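Local coordinates for protein Exo-1,3/1,4-beta-glucanase (Pseudoalteromonas sp., PDB 3UT0) that probably hydrolyses beta-1,3- and beta-1,4-glucosidic linkages of glucans and carries a C-terminal galactose-binding-like beta-sandwich domain, at residues L700-P705 against Q777-A782; L719-D724 against L790-A795. One frame throughout, in Å; residues are numbered along the deposited sequence.

Contact 1: L700-P705 against Q777-A782; sequences LSYLEP and QPITDA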
loop_
_atom_site.group_PDB
_atom_site.type_symbol
_atom_site.label_atom_id
_atom_site.label_comp_id
_atom_site.label_asym_id
_atom_site.label_seq_id
_atom_site.Cartn_x
_atom_site.Cartn_y
_atom_site.Cartn_z
ATOM N N LEU A 700 -10.671 2.908 30.259
ATOM C CA LEU A 700 -9.344 3.485 30.310
ATOM C C LEU A 700 -9.125 3.847 31.779
ATOM O O LEU A 700 -9.826 4.698 32.321
ATOM C CB LEU A 700 -9.278 4.708 29.404
ATOM C CG LEU A 700 -7.967 5.487 29.374
ATOM C CD1 LEU A 700 -6.840 4.546 29.120
ATOM C CD2 LEU A 700 -8.007 6.594 28.321
ATOM N N SER A 701 -8.186 3.159 32.420
ATOM C CA SER A 701 -8.059 3.175 33.872
ATOM C C SER A 701 -6.693 3.604 34.382
ATOM O O SER A 701 -5.674 3.396 33.732
ATOM C CB SER A 701 -8.366 1.787 34.425
ATOM O OG SER A 701 -9.607 1.315 33.946
ATOM N N TYR A 702 -6.685 4.185 35.574
ATOM C CA TYR A 702 -5.448 4.473 36.279
ATOM C C TYR A 702 -4.950 3.170 36.921
ATOM O O TYR A 702 -5.746 2.382 37.431
ATOM C CB TYR A 702 -5.682 5.577 37.336
ATOM C CG TYR A 702 -6.080 6.928 36.762
ATOM C CD1 TYR A 702 -5.117 7.867 36.419
ATOM C CD2 TYR A 702 -7.414 7.257 36.556
ATOM C CE1 TYR A 702 -5.464 9.094 35.888
ATOM C CE2 TYR A 702 -7.772 8.492 36.020
ATOM C CZ TYR A 702 -6.790 9.406 35.695
ATOM O OH TYR A 702 -7.126 10.632 35.169
ATOM N N LEU A 703 -3.643 2.931 36.881
ATOM C CA LEU A 703 -3.067 1.771 37.557
ATOM C C LEU A 703 -3.225 1.913 39.072
ATOM O O LEU A 703 -3.494 0.945 39.778
ATOM C CB LEU A 703 -1.589 1.598 37.190
ATOM C CG LEU A 703 -1.232 0.710 35.987
ATOM C CD1 LEU A 703 -1.988 -0.611 36.050
ATOM C CD2 LEU A 703 -1.490 1.417 34.676
ATOM N N GLU A 704 -3.059 3.135 39.563
ATOM C CA GLU A 704 -3.318 3.453 40.966
ATOM C C GLU A 704 -4.330 4.599 41.055
ATOM O O GLU A 704 -4.064 5.704 40.563
ATOM C CB GLU A 704 -2.016 3.839 41.672
ATOM C CG GLU A 704 -0.955 2.756 41.637
ATOM C CD GLU A 704 0.343 3.190 42.280
ATOM O OE1 GLU A 704 0.610 4.410 42.324
ATOM O OE2 GLU A 704 1.093 2.308 42.748
ATOM N N PRO A 705 -5.495 4.336 41.677
ATOM C CA PRO A 705 -6.577 5.310 41.883
ATOM C C PRO A 705 -6.051 6.689 42.253
ATOM O O PRO A 705 -5.276 6.824 43.195
ATOM C CB PRO A 705 -7.366 4.709 43.043
ATOM C CG PRO A 705 -7.195 3.252 42.863
ATOM C CD PRO A 705 -5.804 3.044 42.312
ATOM N N GLN A 777 -14.644 10.831 45.436
ATOM C CA GLN A 777 -13.683 9.726 45.602
ATOM C C GLN A 777 -12.583 9.698 44.535
ATOM O O GLN A 777 -12.762 10.265 43.446
ATOM C CB GLN A 777 -14.429 8.384 45.627
ATOM C CG GLN A 777 -15.398 8.243 46.788
ATOM C CD GLN A 777 -14.737 8.519 48.125
ATOM O OE1 GLN A 777 -13.765 7.859 48.496
ATOM N NE2 GLN A 777 -15.250 9.513 48.848
ATOM N N PRO A 778 -11.430 9.066 44.852
ATOM C CA PRO A 778 -10.316 8.905 43.891
ATOM C C PRO A 778 -10.729 8.097 42.666
ATOM O O PRO A 778 -11.446 7.119 42.811
ATOM C CB PRO A 778 -9.272 8.105 44.679
ATOM C CG PRO A 778 -10.024 7.510 45.834
ATOM C CD PRO A 778 -11.089 8.514 46.176
ATOM N N ILE A 779 -10.253 8.503 41.490
ATOM C CA ILE A 779 -10.730 7.980 40.213
ATOM C C ILE A 779 -10.009 6.694 39.808
ATOM O O ILE A 779 -8.787 6.610 39.863
ATOM C CB ILE A 779 -10.613 9.051 39.097
ATOM C CG1 ILE A 779 -11.564 10.205 39.378
ATOM C CG2 ILE A 779 -10.908 8.476 37.728
ATOM C CD1 ILE A 779 -12.982 9.742 39.612
ATOM N N THR A 780 -10.777 5.688 39.412
ATOM C CA THR A 780 -10.173 4.442 38.987
ATOM C C THR A 780 -10.419 4.140 37.499
ATOM O O THR A 780 -9.560 3.578 36.832
ATOM C CB THR A 780 -10.571 3.285 39.906
ATOM O OG1 THR A 780 -9.715 2.174 39.645
ATOM C CG2 THR A 780 -12.013 2.893 39.674
ATOM N N ASP A 781 -11.565 4.560 36.972
ATOM C CA ASP A 781 -11.810 4.476 35.538
ATOM C C ASP A 781 -12.056 5.839 34.938
ATOM O O ASP A 781 -13.115 6.432 35.144
ATOM C CB ASP A 781 -13.013 3.592 35.233
ATOM C CG ASP A 781 -12.766 2.144 35.549
ATOM O OD1 ASP A 781 -11.602 1.782 35.816
ATOM O OD2 ASP A 781 -13.747 1.371 35.515
ATOM N N ALA A 782 -11.071 6.321 34.187
ATOM C CA ALA A 782 -11.142 7.645 33.574
ATOM C C ALA A 782 -12.227 7.667 32.502
ATOM O O ALA A 782 -12.905 8.675 32.294
ATOM C CB ALA A 782 -9.812 8.028 32.979
#

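Contact 2: L719-D724 against L790-A795; sequences LKMRID and LSLAIA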
loop_
_atom_site.group_PDB
_atom_site.type_symbol
_atom_site.label_atom_id
_atom_site.label_comp_id
_atom_site.label_asym_id
_atom_site.label_seq_id
_atom_site.Cartn_x
_atom_site.Cartn_y
_atom_site.Cartn_z
ATOM N N LEU A 719 -12.055 13.306 23.804
ATOM C CA LEU A 719 -11.576 12.138 23.049
ATOM C C LEU A 719 -12.120 12.185 21.637
ATOM O O LEU A 719 -13.074 12.903 21.362
ATOM C CB LEU A 719 -11.975 10.814 23.701
ATOM C CG LEU A 719 -13.471 10.488 23.675
ATOM C CD1 LEU A 719 -13.723 8.993 23.744
ATOM C CD2 LEU A 719 -14.220 11.173 24.814
ATOM N N LYS A 720 -11.491 11.449 20.736
ATOM C CA LYS A 720 -12.023 11.291 19.383
ATOM C C LYS A 720 -12.652 9.913 19.282
ATOM O O LYS A 720 -12.083 8.937 19.755
ATOM C CB LYS A 720 -10.928 11.471 18.329
ATOM C CG LYS A 720 -10.296 12.862 18.333
ATOM C CD LYS A 720 -9.340 13.023 17.174
ATOM C CE LYS A 720 -8.776 14.437 17.053
ATOM N NZ LYS A 720 -7.988 14.810 18.259
ATOM N N MET A 721 -13.839 9.841 18.701
ATOM C CA MET A 721 -14.572 8.588 18.649
ATOM C C MET A 721 -15.193 8.372 17.267
ATOM O O MET A 721 -15.670 9.308 16.624
ATOM C CB MET A 721 -15.642 8.523 19.757
ATOM C CG MET A 721 -16.613 7.333 19.648
ATOM S SD MET A 721 -17.862 7.269 20.934
ATOM C CE MET A 721 -16.851 7.009 22.385
ATOM N N ARG A 722 -15.123 7.134 16.792
ATOM C CA ARG A 722 -15.796 6.729 15.573
ATOM C C ARG A 722 -16.710 5.578 15.953
ATOM O O ARG A 722 -16.281 4.642 16.613
ATOM C CB ARG A 722 -14.764 6.273 14.534
ATOM C CG ARG A 722 -15.349 5.740 13.225
ATOM C CD ARG A 722 -14.246 5.342 12.241
ATOM N NE ARG A 722 -13.612 4.077 12.592
ATOM C CZ ARG A 722 -12.374 3.740 12.250
ATOM N NH1 ARG A 722 -11.631 4.574 11.543
ATOM N NH2 ARG A 722 -11.886 2.564 12.608
ATOM N N ILE A 723 -17.973 5.648 15.569
ATOM C CA ILE A 723 -18.881 4.539 15.846
ATOM C C ILE A 723 -19.183 3.843 14.528
ATOM O O ILE A 723 -19.892 4.391 13.678
ATOM C CB ILE A 723 -20.181 5.009 16.529
ATOM C CG1 ILE A 723 -19.864 5.674 17.872
ATOM C CG2 ILE A 723 -21.140 3.852 16.747
ATOM C CD1 ILE A 723 -21.088 6.058 18.665
ATOM N N ASP A 724 -18.630 2.646 14.346
ATOM C CA ASP A 724 -18.768 1.944 13.078
ATOM C C ASP A 724 -20.177 1.398 12.965
ATOM O O ASP A 724 -20.830 1.551 11.933
ATOM C CB ASP A 724 -17.721 0.819 12.961
ATOM C CG ASP A 724 -16.293 1.325 13.146
ATOM O OD1 ASP A 724 -15.900 2.281 12.443
ATOM O OD2 ASP A 724 -15.567 0.779 14.007
ATOM N N LEU A 790 -21.626 -3.468 19.937
ATOM C CA LEU A 790 -21.160 -2.139 19.601
ATOM C C LEU A 790 -19.844 -2.259 18.864
ATOM O O LEU A 790 -19.084 -3.202 19.089
ATOM C CB LEU A 790 -20.984 -1.315 20.887
ATOM C CG LEU A 790 -20.260 0.026 20.741
ATOM C CD1 LEU A 790 -21.068 0.970 19.875
ATOM C CD2 LEU A 790 -19.927 0.661 22.128
ATOM N N SER A 791 -19.580 -1.312 17.968
ATOM C CA SER A 791 -18.308 -1.289 17.273
ATOM C C SER A 791 -17.811 0.127 17.059
ATOM O O SER A 791 -18.456 0.934 16.391
ATOM C CB SER A 791 -18.401 -2.036 15.939
ATOM O OG SER A 791 -18.874 -3.345 16.165
ATOM N N LEU A 792 -16.644 0.423 17.611
ATOM C CA LEU A 792 -16.175 1.789 17.592
ATOM C C LEU A 792 -14.675 1.852 17.745
ATOM O O LEU A 792 -14.020 0.849 18.031
ATOM C CB LEU A 792 -16.877 2.603 18.694
ATOM C CG LEU A 792 -16.811 2.144 20.144
ATOM C CD1 LEU A 792 -15.401 2.237 20.730
ATOM C CD2 LEU A 792 -17.730 3.039 20.929
ATOM N N ALA A 793 -14.140 3.052 17.588
ATOM C CA ALA A 793 -12.727 3.272 17.796
ATOM C C ALA A 793 -12.559 4.556 18.569
ATOM O O ALA A 793 -13.342 5.485 18.398
ATOM C CB ALA A 793 -11.972 3.325 16.470
ATOM N N ILE A 794 -11.516 4.592 19.392
ATOM C CA ILE A 794 -11.222 5.689 20.296
ATOM C C ILE A 794 -9.819 6.217 19.975
ATOM O O ILE A 794 -8.925 5.445 19.616
ATOM C CB ILE A 794 -11.239 5.171 21.747
ATOM C CG1 ILE A 794 -12.657 4.974 22.246
ATOM C CG2 ILE A 794 -10.535 6.099 22.688
ATOM C CD1 ILE A 794 -12.680 4.264 23.575
ATOM N N ALA A 795 -9.621 7.526 20.105
ATOM C CA ALA A 795 -8.291 8.094 19.951
ATOM C C ALA A 795 -8.143 9.454 20.616
ATOM O O ALA A 795 -9.089 10.233 20.669
ATOM C CB ALA A 795 -7.948 8.210 18.506
HETATM O O HOH W 1 -13.638 -1.108 15.683
#

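Contact 1: L700-P705 against Q777-A782
OG of S701 is held by two groups: it donates to OD1 of D781 over 2.8 Å, reaching it from above the carboxylate plane, 54° out of it, and is also hydrogen-bonded to OG of S699. The other carboxylate oxygen, OD2, forms a salt bridge with R784, so both oxygens of D781 have partners. S701 and D781 are a non-hydrogen-bonded antiparallel pair with their side chains on one face of the sheet; in S701 the hydroxyl lies beside its own backbone N (chi1 -52°), turned to the neighbouring carboxylate. Backbone bonds lie at either side of this pair. Y702 N donates to T780 O over 3.2 Å, and A782 N gives L700 O a weak bond of 2.8 Å.

The phenol ring of Y702 reaches the 777-782 segment through CE2, which lies 3.6 Å from CG2 of I779 and 3.7 Å from CB of A782; both methyls approach obliquely, while T780 O sits at the ring edge. Farther along, where the chain has turned at L703 and E704, P705 returns to the 777-782 segment. Its CA makes a CH-O contact with I779 O at 3.3 Å, and its CB comes within 4.2 Å of CB of P778, a loose apolar contact.

T780 and D781 together face C737, a classic beta bulge in the strand 779-787. The contact thus lies at one end of the pairing of strands 696-702 and 779-787, inner neighbours in a six-stranded antiparallel sheet, with strand 647-653 flanking the first and strand 731-737 the second.

Contact 2: L719-D724 against L790-A795
Backbone ladder bonds join K720 and A795 in both directions: K720 N reaches A795 O at 2.7 Å, and A795 N returns to K720 O at 2.9 Å. R722 and A793 form the second hydrogen-bonded pair, in which R722 N donates to A793 O and A793 N to R722 O. D724 N then reaches S791 O at 2.7 Å, as the 719-724 segment turns a corner at D724. A water donates to both D724 OD2 and L792 O, bridging the carboxylate to the opposite backbone.

The two faces of this antiparallel pair differ. On one, R722 runs out with CG anti to the backbone N (chi1 177°) and bends at chi3, which brings NE to 2.9 Å from D724 OD1 in a salt bridge whose hydrogen bond is weak, while NH2 passes 3.9 Å from CB of A793. K720 shares that face and turns its amine to D796; W760 covers R722, A793 and A795.

The other face is apolar. M721 places SD 4.2 Å from CD2 of L792, I723 offers CG2 to CD1 of L790, and CD1 of L719 meets CG1 of I794. CB of L792 lies 3.0 Å from R722 O. I785 of strand 779-787 lies against M721, L790 and I794, and F690 against L792 and I794.

The chemistry is thus divided: the leucine, methionine and isoleucine side chains belong to the hydrophobic core between the two sheets of the domain, whereas the opposite face pairs its buried guanidinium with a carboxylate, which would probably favour the charged form of both groups.

Both contacts lie in the galactose-binding-like domain, one in each of its two sheets. Contact 1 joins strands 696-702 and 779-787, and contact 2 joins strands 716-723 and 790-800; since 779-787 and 790-800 follow one another, the chain passes directly from one sheet to the other. Their centres are 21 Å apart, and the nearest atoms, about 6 Å apart, do not touch. Strand 779-787 still connects them, carrying part of contact 1 at its start and packing against contact 2 farther along. Contact 2 is the more deeply buried; its centre lies about 24 Å from the centre of the chain, that of contact 1 about 40 Å. Both lie away from the calcium-binding residues.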